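Local coordinates for N-acylhomoserine lactone dependent regulatory protein (Burkholderia cenocepacia, PDB 5L10) that probably binds DNA to regulate transcription in response to N-acylhomoserine lactones, represented here by its autoinducer-binding domain, at residues Tyr40-Leu45 against Gly60-Glu65; Arg64-Arg69 against Phe112-Gly117; Tyr116-Gly121 against Leu132-Asp137. All blocks are in the same frame, centred on the assembly; numbering follows the deposited sequence.

All three contacts lie in the autoinducer-binding domain and meet its antiparallel sheet. Contact 1 comes first along the chain, where the edge strand 56-60 leaves strand 40-46 and runs into helix 64-72. Contact 2, its centre about 8 Å away, carries on from Arg64 and Glu65 to pack that helix against the loop that leads into strand 116-123. Contact 3 starts on that strand, sharing Tyr116 and Gly117, and pairs it with strand 129-136; its centre is about 10 Å from that of contact 1 and 11 Å from that of contact 2. Strand 129-136 also borders strand 40-46, so together they join helix, loop and sheet into one connected region.

Contact 1. Residues Tyr40-Leu45 against Gly60-Glu65; sequences YCVYGL and GNHPRE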
loop_
_atom_site.group_PDB
_atom_site.type_symbol
_atom_site.label_atom_id
_atom_site.label_comp_id
_atom_site.label_asym_id
_atom_site.label_seq_id
_atom_site.Cartn_x
_atom_site.Cartn_y
_atom_site.Cartn_z
ATOM N N TYR A 40 -14.629 12.253 6.861
ATOM C CA TYR A 40 -13.656 13.052 6.133
ATOM C C TYR A 40 -12.540 12.179 5.575
ATOM O O TYR A 40 -12.044 11.271 6.251
ATOM C CB TYR A 40 -13.070 14.124 7.031
ATOM C CG TYR A 40 -14.077 15.144 7.504
ATOM C CD1 TYR A 40 -14.607 16.079 6.628
ATOM C CD2 TYR A 40 -14.477 15.192 8.837
ATOM C CE1 TYR A 40 -15.516 17.028 7.058
ATOM C CE2 TYR A 40 -15.378 16.142 9.278
ATOM C CZ TYR A 40 -15.896 17.054 8.382
ATOM O OH TYR A 40 -16.800 17.996 8.811
ATOM N N CYS A 41 -12.143 12.476 4.341
ATOM C CA CYS A 41 -11.099 11.739 3.641
ATOM C C CYS A 41 -10.181 12.744 2.964
ATOM O O CYS A 41 -10.618 13.486 2.080
ATOM C CB CYS A 41 -11.703 10.777 2.616
ATOM S SG CYS A 41 -10.495 10.023 1.524
ATOM N N VAL A 42 -8.919 12.774 3.380
ATOM C CA VAL A 42 -7.962 13.775 2.929
ATOM C C VAL A 42 -6.718 13.064 2.421
ATOM O O VAL A 42 -6.264 12.085 3.025
ATOM C CB VAL A 42 -7.593 14.753 4.064
ATOM C CG1 VAL A 42 -6.740 15.897 3.536
ATOM C CG2 VAL A 42 -8.840 15.278 4.749
ATOM N N TYR A 43 -6.159 13.559 1.316
ATOM C CA TYR A 43 -4.901 13.041 0.795
ATOM C C TYR A 43 -3.920 14.185 0.602
ATOM O O TYR A 43 -4.276 15.226 0.041
ATOM C CB TYR A 43 -5.085 12.291 -0.526
ATOM C CG TYR A 43 -3.908 11.395 -0.828
ATOM C CD1 TYR A 43 -3.788 10.154 -0.216
ATOM C CD2 TYR A 43 -2.900 11.798 -1.696
ATOM C CE1 TYR A 43 -2.709 9.332 -0.471
ATOM C CE2 TYR A 43 -1.814 10.980 -1.958
ATOM C CZ TYR A 43 -1.726 9.747 -1.342
ATOM O OH TYR A 43 -0.654 8.923 -1.591
ATOM N N GLY A 44 -2.688 13.985 1.061
ATOM C CA GLY A 44 -1.659 14.991 0.906
ATOM C C GLY A 44 -0.408 14.471 0.228
ATOM O O GLY A 44 0.142 13.441 0.628
ATOM N N LEU A 45 0.054 15.178 -0.797
ATOM C CA LEU A 45 1.273 14.822 -1.513
ATOM C C LEU A 45 2.349 15.838 -1.150
ATOM O O LEU A 45 2.243 17.016 -1.507
ATOM C CB LEU A 45 1.030 14.785 -3.020
ATOM C CG LEU A 45 2.251 14.478 -3.892
ATOM C CD1 LEU A 45 2.847 13.117 -3.554
ATOM C CD2 LEU A 45 1.893 14.558 -5.368
ATOM N N GLY A 60 -9.229 16.690 -0.642
ATOM C CA GLY A 60 -10.084 16.013 0.315
ATOM C C GLY A 60 -11.416 16.710 0.459
ATOM O O GLY A 60 -11.644 17.798 -0.078
ATOM N N ASN A 61 -12.308 16.048 1.200
ATOM C CA ASN A 61 -13.601 16.612 1.564
ATOM C C ASN A 61 -13.602 17.186 2.977
ATOM O O ASN A 61 -14.665 17.293 3.598
ATOM C CB ASN A 61 -14.708 15.564 1.412
ATOM C CG ASN A 61 -14.419 14.281 2.167
ATOM O OD1 ASN A 61 -13.614 14.256 3.096
ATOM N ND2 ASN A 61 -15.084 13.202 1.769
ATOM N N HIS A 62 -12.430 17.547 3.493
ATOM C CA HIS A 62 -12.290 18.178 4.795
ATOM C C HIS A 62 -12.938 19.561 4.789
ATOM O O HIS A 62 -13.232 20.116 3.727
ATOM C CB HIS A 62 -10.809 18.290 5.149
ATOM C CG HIS A 62 -9.999 18.977 4.096
ATOM N ND1 HIS A 62 -9.572 18.336 2.953
ATOM C CD2 HIS A 62 -9.559 20.254 3.997
ATOM C CE1 HIS A 62 -8.895 19.185 2.201
ATOM N NE2 HIS A 62 -8.872 20.357 2.812
ATOM N N PRO A 63 -13.177 20.145 5.967
ATOM C CA PRO A 63 -13.668 21.527 6.013
ATOM C C PRO A 63 -12.671 22.483 5.382
ATOM O O PRO A 63 -11.466 22.412 5.635
ATOM C CB PRO A 63 -13.829 21.798 7.512
ATOM C CG PRO A 63 -13.987 20.461 8.118
ATOM C CD PRO A 63 -13.117 19.555 7.314
ATOM N N ARG A 64 -13.192 23.391 4.557
ATOM C CA ARG A 64 -12.329 24.353 3.884
ATOM C C ARG A 64 -11.615 25.251 4.887
ATOM O O ARG A 64 -10.440 25.590 4.702
ATOM C CB ARG A 64 -13.149 25.183 2.898
ATOM C CG ARG A 64 -12.340 25.756 1.752
ATOM C CD ARG A 64 -13.249 26.191 0.613
ATOM N NE ARG A 64 -14.382 25.283 0.442
ATOM C CZ ARG A 64 -14.340 24.145 -0.245
ATOM N NH1 ARG A 64 -13.213 23.760 -0.831
ATOM N NH2 ARG A 64 -15.424 23.387 -0.343
ATOM N N GLU A 65 -12.303 25.638 5.963
ATOM C CA GLU A 65 -11.686 26.525 6.942
ATOM C C GLU A 65 -10.538 25.840 7.678
ATOM O O GLU A 65 -9.593 26.512 8.108
ATOM C CB GLU A 65 -12.741 27.039 7.924
ATOM C CG GLU A 65 -12.205 27.944 9.033
ATOM C CD GLU A 65 -11.749 29.314 8.549
ATOM O OE1 GLU A 65 -11.997 29.661 7.375
ATOM O OE2 GLU A 65 -11.140 30.048 9.359
#
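Val42 and Gly60 form an antiparallel, non-hydrogen-bonded pair between strand 40-46 and the outermost strand 56-60 of the autoinducer-binding domain's sheet, with their CA atoms 4.0 Å apart. Just beyond this pair the polypeptide leaves the sheet after Gly60 and turns through Asn61 and His62 to Pro63, the N-cap residue of helix 64-72. Asn61 secures the departure twice. Its backbone N donates to Cys41 O at 3.2 Å, coming in tilted from the carbonyl plane, and its side chain returns to the same residue: OD1 accepts Cys41 N at 2.6 Å with a nearly straight N-H (166°), in the carbonyl plane and on a lone pair. With chi1 at 54°, CG sits between the backbone N and the carbonyl carbon, which turns the amide back onto the strand.

His62 comes down on Val42 at about a right angle, CB lying 3.6 Å from Val42 CG2, while NE2 of the imidazole is tied to Glu67 in the following helix. A glycerol about 4 Å from the Val42 side chain is consistent with a pocket here. At the start of the strand the Tyr40 ring takes Asn61 O at its edge, in plane, and over one face it receives the proline: Pro63 CD stands 3.5 Å from Tyr40 CE1.

Contact 2. Residues Arg64-Arg69 against Phe112-Gly117; sequences REWEHR and FGMRYG
Met114, a selenomethionine, lies across one face of the Trp66 indole, the two side chains crossing at about a right angle. Its CG stands above the five-membered ring, 3.7 Å from the centroid in a CH-pi contact. The bend at chi2 carries SE over the six-membered ring, 4.3 Å from that centroid and only 6° off the normal, a Met-aromatic contact. Trp66 presents this face with CG anti to the backbone N (chi1 175°). The contact joins helix 64-72 to the loop between helix 103-111 and strand 116-123, where Met114 is the centre of an inverse gamma turn. A glycerol about 4 Å from the Trp66 side chain is consistent with a pocket nearby. Further out, the Phe112 ring fits between two side chains one helical turn apart. Glu65 CG reaches Phe112 CE1 at 3.4 Å. The Arg69 and Phe112 side chains cross at about a right angle, guanidinium and ring planes 51° apart, and Phe112 CE2 lies over one face of the guanidinium, 3.3 Å from Arg69 NE. Arg69 NH2 also makes a salt bridge with Asp108, whereas Glu65 OE2, at the guanidinium edge, makes only a long ion pair with Arg69 NH1.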
loop_
_atom_site.group_PDB
_atom_site.type_symbol
_atom_site.label_atom_id
_atom_site.label_comp_id
_atom_site.label_asym_id
_atom_site.label_seq_id
_atom_site.Cartn_x
_atom_site.Cartn_y
_atom_site.Cartn_z
ATOM N N ARG A 64 -13.192 23.391 4.557
ATOM C CA ARG A 64 -12.329 24.353 3.884
ATOM C C ARG A 64 -11.615 25.251 4.887
ATOM O O ARG A 64 -10.440 25.590 4.702
ATOM C CB ARG A 64 -13.149 25.183 2.898
ATOM C CG ARG A 64 -12.340 25.756 1.752
ATOM C CD ARG A 64 -13.249 26.191 0.613
ATOM N NE ARG A 64 -14.382 25.283 0.442
ATOM C CZ ARG A 64 -14.340 24.145 -0.245
ATOM N NH1 ARG A 64 -13.213 23.760 -0.831
ATOM N NH2 ARG A 64 -15.424 23.387 -0.343
ATOM N N GLU A 65 -12.303 25.638 5.963
ATOM C CA GLU A 65 -11.686 26.525 6.942
ATOM C C GLU A 65 -10.538 25.840 7.678
ATOM O O GLU A 65 -9.593 26.512 8.108
ATOM C CB GLU A 65 -12.741 27.039 7.924
ATOM C CG GLU A 65 -12.205 27.944 9.033
ATOM C CD GLU A 65 -11.749 29.314 8.549
ATOM O OE1 GLU A 65 -11.997 29.661 7.375
ATOM O OE2 GLU A 65 -11.140 30.048 9.359
ATOM N N TRP A 66 -10.581 24.512 7.812
ATOM C CA TRP A 66 -9.456 23.810 8.423
ATOM C C TRP A 66 -8.213 23.906 7.552
ATOM O O TRP A 66 -7.117 24.192 8.048
ATOM C CB TRP A 66 -9.804 22.347 8.680
ATOM C CG TRP A 66 -8.631 21.569 9.207
ATOM C CD1 TRP A 66 -8.132 21.596 10.480
ATOM C CD2 TRP A 66 -7.807 20.654 8.474
ATOM N NE1 TRP A 66 -7.052 20.753 10.584
ATOM C CE2 TRP A 66 -6.833 20.162 9.368
ATOM C CE3 TRP A 66 -7.799 20.203 7.151
ATOM C CZ2 TRP A 66 -5.861 19.240 8.979
ATOM C CZ3 TRP A 66 -6.833 19.287 6.768
ATOM C CH2 TRP A 66 -5.879 18.816 7.678
ATOM N N GLU A 67 -8.358 23.652 6.248
ATOM C CA GLU A 67 -7.218 23.789 5.350
ATOM C C GLU A 67 -6.726 25.230 5.309
ATOM O O GLU A 67 -5.515 25.480 5.289
ATOM C CB GLU A 67 -7.579 23.308 3.945
ATOM C CG GLU A 67 -6.433 23.457 2.953
ATOM C CD GLU A 67 -6.826 23.117 1.529
ATOM O OE1 GLU A 67 -7.962 22.641 1.315
ATOM O OE2 GLU A 67 -5.992 23.326 0.622
ATOM N N HIS A 68 -7.654 26.193 5.307
ATOM C CA HIS A 68 -7.268 27.601 5.294
ATOM C C HIS A 68 -6.385 27.943 6.486
ATOM O O HIS A 68 -5.397 28.673 6.348
ATOM C CB HIS A 68 -8.512 28.488 5.278
ATOM C CG HIS A 68 -8.221 29.943 5.486
ATOM N ND1 HIS A 68 -7.885 30.792 4.452
ATOM C CD2 HIS A 68 -8.217 30.700 6.608
ATOM C CE1 HIS A 68 -7.689 32.009 4.930
ATOM N NE2 HIS A 68 -7.883 31.980 6.235
ATOM N N ARG A 69 -6.723 27.426 7.668
ATOM C CA ARG A 69 -5.889 27.668 8.837
ATOM C C ARG A 69 -4.647 26.789 8.827
ATOM O O ARG A 69 -3.594 27.206 9.323
ATOM C CB ARG A 69 -6.710 27.456 10.108
ATOM C CG ARG A 69 -7.873 28.431 10.214
ATOM C CD ARG A 69 -9.004 27.871 11.044
ATOM N NE ARG A 69 -8.699 27.877 12.468
ATOM C CZ ARG A 69 -9.003 28.879 13.286
ATOM N NH1 ARG A 69 -9.614 29.956 12.814
ATOM N NH2 ARG A 69 -8.697 28.805 14.574
ATOM N N PHE A 112 -12.662 21.715 14.143
ATOM C CA PHE A 112 -13.295 21.591 12.835
ATOM C C PHE A 112 -13.583 20.140 12.474
ATOM O O PHE A 112 -13.700 19.801 11.295
ATOM C CB PHE A 112 -12.440 22.257 11.757
ATOM C CG PHE A 112 -12.346 23.743 11.907
ATOM C CD1 PHE A 112 -13.344 24.563 11.413
ATOM C CD2 PHE A 112 -11.273 24.322 12.561
ATOM C CE1 PHE A 112 -13.269 25.932 11.562
ATOM C CE2 PHE A 112 -11.188 25.691 12.711
ATOM C CZ PHE A 112 -12.188 26.499 12.210
ATOM N N GLY A 113 -13.717 19.274 13.476
ATOM C CA GLY A 113 -14.098 17.900 13.247
ATOM C C GLY A 113 -12.963 16.953 12.925
ATOM O O GLY A 113 -13.188 15.736 12.888
HETATM N N MSE A 114 -11.759 17.461 12.684
HETATM C CA MSE A 114 -10.598 16.602 12.476
HETATM C C MSE A 114 -10.163 15.986 13.801
HETATM O O MSE A 114 -9.109 16.334 14.329
HETATM C CB MSE A 114 -9.438 17.391 11.865
HETATM C CG MSE A 114 -9.726 18.044 10.519
HETATM SE SE MSE A 114 -9.813 16.785 9.024
HETATM C CE MSE A 114 -11.696 16.849 8.805
ATOM N N ARG A 115 -10.961 15.064 14.336
ATOM C CA ARG A 115 -10.807 14.629 15.720
ATOM C C ARG A 115 -10.226 13.230 15.873
ATOM O O ARG A 115 -9.269 13.046 16.630
ATOM C CB ARG A 115 -12.161 14.720 16.439
ATOM C CG ARG A 115 -12.675 16.147 16.530
ATOM C CD ARG A 115 -14.019 16.254 17.223
ATOM N NE ARG A 115 -14.394 17.657 17.384
ATOM C CZ ARG A 115 -15.464 18.086 18.044
ATOM N NH1 ARG A 115 -16.291 17.222 18.617
ATOM N NH2 ARG A 115 -15.705 19.386 18.129
ATOM N N TYR A 116 -10.779 12.228 15.192
ATOM C CA TYR A 116 -10.362 10.841 15.372
ATOM C C TYR A 116 -9.954 10.286 14.016
ATOM O O TYR A 116 -10.809 9.997 13.171
ATOM C CB TYR A 116 -11.478 10.019 16.008
ATOM C CG TYR A 116 -12.207 10.784 17.081
ATOM C CD1 TYR A 116 -11.584 11.095 18.284
ATOM C CD2 TYR A 116 -13.512 11.214 16.886
ATOM C CE1 TYR A 116 -12.247 11.807 19.267
ATOM C CE2 TYR A 116 -14.183 11.923 17.864
ATOM C CZ TYR A 116 -13.547 12.216 19.050
ATOM O OH TYR A 116 -14.214 12.922 20.023
ATOM N N GLY A 117 -8.650 10.130 13.813
ATOM C CA GLY A 117 -8.099 9.934 12.490
ATOM C C GLY A 117 -7.315 8.647 12.341
ATOM O O GLY A 117 -6.783 8.102 13.312
#

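Contact 3. Residues Tyr116-Gly121 against Leu132-Asp137; sequences YGWSHG and LTLVRD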
loop_
_atom_site.group_PDB
_atom_site.type_symbol
_atom_site.label_atom_id
_atom_site.label_comp_id
_atom_site.label_asym_id
_atom_site.label_seq_id
_atom_site.Cartn_x
_atom_site.Cartn_y
_atom_site.Cartn_z
ATOM N N TYR A 116 -10.779 12.228 15.192
ATOM C CA TYR A 116 -10.362 10.841 15.372
ATOM C C TYR A 116 -9.954 10.286 14.016
ATOM O O TYR A 116 -10.809 9.997 13.171
ATOM C CB TYR A 116 -11.478 10.019 16.008
ATOM C CG TYR A 116 -12.207 10.784 17.081
ATOM C CD1 TYR A 116 -11.584 11.095 18.284
ATOM C CD2 TYR A 116 -13.512 11.214 16.886
ATOM C CE1 TYR A 116 -12.247 11.807 19.267
ATOM C CE2 TYR A 116 -14.183 11.923 17.864
ATOM C CZ TYR A 116 -13.547 12.216 19.050
ATOM O OH TYR A 116 -14.214 12.922 20.023
ATOM N N GLY A 117 -8.650 10.130 13.813
ATOM C CA GLY A 117 -8.099 9.934 12.490
ATOM C C GLY A 117 -7.315 8.647 12.341
ATOM O O GLY A 117 -6.783 8.102 13.312
ATOM N N TRP A 118 -7.251 8.170 11.103
ATOM C CA TRP A 118 -6.431 7.036 10.694
ATOM C C TRP A 118 -5.588 7.533 9.527
ATOM O O TRP A 118 -6.136 7.931 8.493
ATOM C CB TRP A 118 -7.314 5.852 10.292
ATOM C CG TRP A 118 -6.595 4.597 9.900
ATOM C CD1 TRP A 118 -6.370 3.507 10.687
ATOM C CD2 TRP A 118 -6.036 4.288 8.617
ATOM N NE1 TRP A 118 -5.693 2.542 9.980
ATOM C CE2 TRP A 118 -5.477 2.997 8.706
ATOM C CE3 TRP A 118 -5.950 4.978 7.403
ATOM C CZ2 TRP A 118 -4.836 2.379 7.625
ATOM C CZ3 TRP A 118 -5.314 4.364 6.329
ATOM C CH2 TRP A 118 -4.767 3.076 6.449
ATOM N N SER A 119 -4.267 7.553 9.695
ATOM C CA SER A 119 -3.381 8.103 8.678
ATOM C C SER A 119 -2.305 7.096 8.297
ATOM O O SER A 119 -1.718 6.444 9.165
ATOM C CB SER A 119 -2.722 9.398 9.162
ATOM O OG SER A 119 -3.667 10.446 9.272
ATOM N N HIS A 120 -2.041 6.980 6.994
ATOM C CA HIS A 120 -0.979 6.112 6.502
ATOM C C HIS A 120 -0.204 6.796 5.383
ATOM O O HIS A 120 -0.796 7.379 4.469
ATOM C CB HIS A 120 -1.523 4.776 5.992
ATOM C CG HIS A 120 -0.459 3.878 5.449
ATOM N ND1 HIS A 120 0.270 3.022 6.246
ATOM C CD2 HIS A 120 0.033 3.736 4.197
ATOM C CE1 HIS A 120 1.149 2.376 5.504
ATOM N NE2 HIS A 120 1.022 2.787 4.256
ATOM N N GLY A 121 1.122 6.694 5.443
ATOM C CA GLY A 121 2.003 7.343 4.487
ATOM C C GLY A 121 2.648 6.361 3.525
ATOM O O GLY A 121 2.949 5.224 3.893
ATOM N N LEU A 132 -2.578 9.335 3.182
ATOM C CA LEU A 132 -4.027 9.196 3.227
ATOM C C LEU A 132 -4.480 9.304 4.673
ATOM O O LEU A 132 -3.946 8.616 5.549
ATOM C CB LEU A 132 -4.484 7.860 2.638
ATOM C CG LEU A 132 -5.989 7.589 2.774
ATOM C CD1 LEU A 132 -6.806 8.502 1.858
ATOM C CD2 LEU A 132 -6.311 6.125 2.512
ATOM N N THR A 133 -5.459 10.169 4.920
ATOM C CA THR A 133 -5.956 10.424 6.265
ATOM C C THR A 133 -7.466 10.245 6.271
ATOM O O THR A 133 -8.175 10.905 5.503
ATOM C CB THR A 133 -5.567 11.829 6.730
ATOM O OG1 THR A 133 -4.141 11.917 6.835
ATOM C CG2 THR A 133 -6.174 12.133 8.073
ATOM N N LEU A 134 -7.951 9.343 7.121
ATOM C CA LEU A 134 -9.377 9.079 7.279
ATOM C C LEU A 134 -9.798 9.552 8.663
ATOM O O LEU A 134 -9.273 9.069 9.673
ATOM C CB LEU A 134 -9.681 7.593 7.101
ATOM C CG LEU A 134 -9.135 6.955 5.827
ATOM C CD1 LEU A 134 -9.476 5.475 5.787
ATOM C CD2 LEU A 134 -9.666 7.680 4.601
ATOM N N VAL A 135 -10.738 10.492 8.714
ATOM C CA VAL A 135 -11.123 11.124 9.970
ATOM C C VAL A 135 -12.626 11.005 10.168
ATOM O O VAL A 135 -13.406 11.204 9.230
ATOM C CB VAL A 135 -10.696 12.606 10.017
ATOM C CG1 VAL A 135 -10.834 13.139 11.429
ATOM C CG2 VAL A 135 -9.272 12.766 9.523
ATOM N N ARG A 136 -13.026 10.679 11.393
ATOM C CA ARG A 136 -14.409 10.773 11.831
ATOM C C ARG A 136 -14.518 11.835 12.918
ATOM O O ARG A 136 -13.566 12.079 13.666
ATOM C CB ARG A 136 -14.930 9.425 12.345
ATOM C CG ARG A 136 -13.847 8.493 12.857
ATOM C CD ARG A 136 -14.389 7.088 13.017
ATOM N NE ARG A 136 -15.351 7.002 14.108
ATOM C CZ ARG A 136 -16.187 5.986 14.288
ATOM N NH1 ARG A 136 -16.188 4.971 13.436
ATOM N NH2 ARG A 136 -17.029 5.989 15.312
ATOM N N ASP A 137 -15.686 12.470 12.996
ATOM C CA ASP A 137 -15.909 13.582 13.912
ATOM C C ASP A 137 -16.753 13.211 15.121
ATOM O O ASP A 137 -16.991 14.069 15.977
ATOM C CB ASP A 137 -16.576 14.746 13.169
ATOM C CG ASP A 137 -17.927 14.365 12.581
ATOM O OD1 ASP A 137 -18.238 13.156 12.535
ATOM O OD2 ASP A 137 -18.674 15.274 12.157
#
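Ser119 OG has two partners: it shares a hydrogen bond of 2.9 Å with Thr133 OG1 across the strands, and it receives the indole NE1 of Trp94 from the next strand. Thr133 OG1 also bonds a glycerol, probably from the crystallisation liquor, which is consistent with a pocket beside this face. Both hydroxyls stand anti to their own carbonyl carbons (chi1 -69° in Ser119, -65° in Thr133), which brings the two oxygens together across a non-hydrogen-bonded pair. Gly117 and Val135 form the next such pair, with the Val135 side chain on the face of Ser119 and Thr133.

Between them Trp118 and Leu134 exchange two backbone bonds, Trp118 N to Leu134 O at 2.6 Å and Leu134 N to Trp118 O at 2.7 Å, the latter almost straight at the hydrogen. Tyr116 with Arg136 and His120 with Leu132 bond reciprocally in the same way at the two ends. On the opposite face the Trp118 and Leu134 side chains lie side by side, pointing the same way, with CE3 of Trp118 3.9 Å from CD1 of Leu134. Leu132 CD2 comes to the edge of the same indole, 4.3 Å from Trp118 CZ3. Helix 143-169 packs on this apolar side through Cys153 and Ser157, and the His120 ring meets His161 of the same chain and, at the subunit interface, His158 of the second subunit. The axes of segments 116-121 and 132-136 approach to 4.4 Å and run nearly antiparallel (167°): a beta hairpin, strands 116-123 and 129-136, within the central sheet of the LuxR-type autoinducer-binding fold.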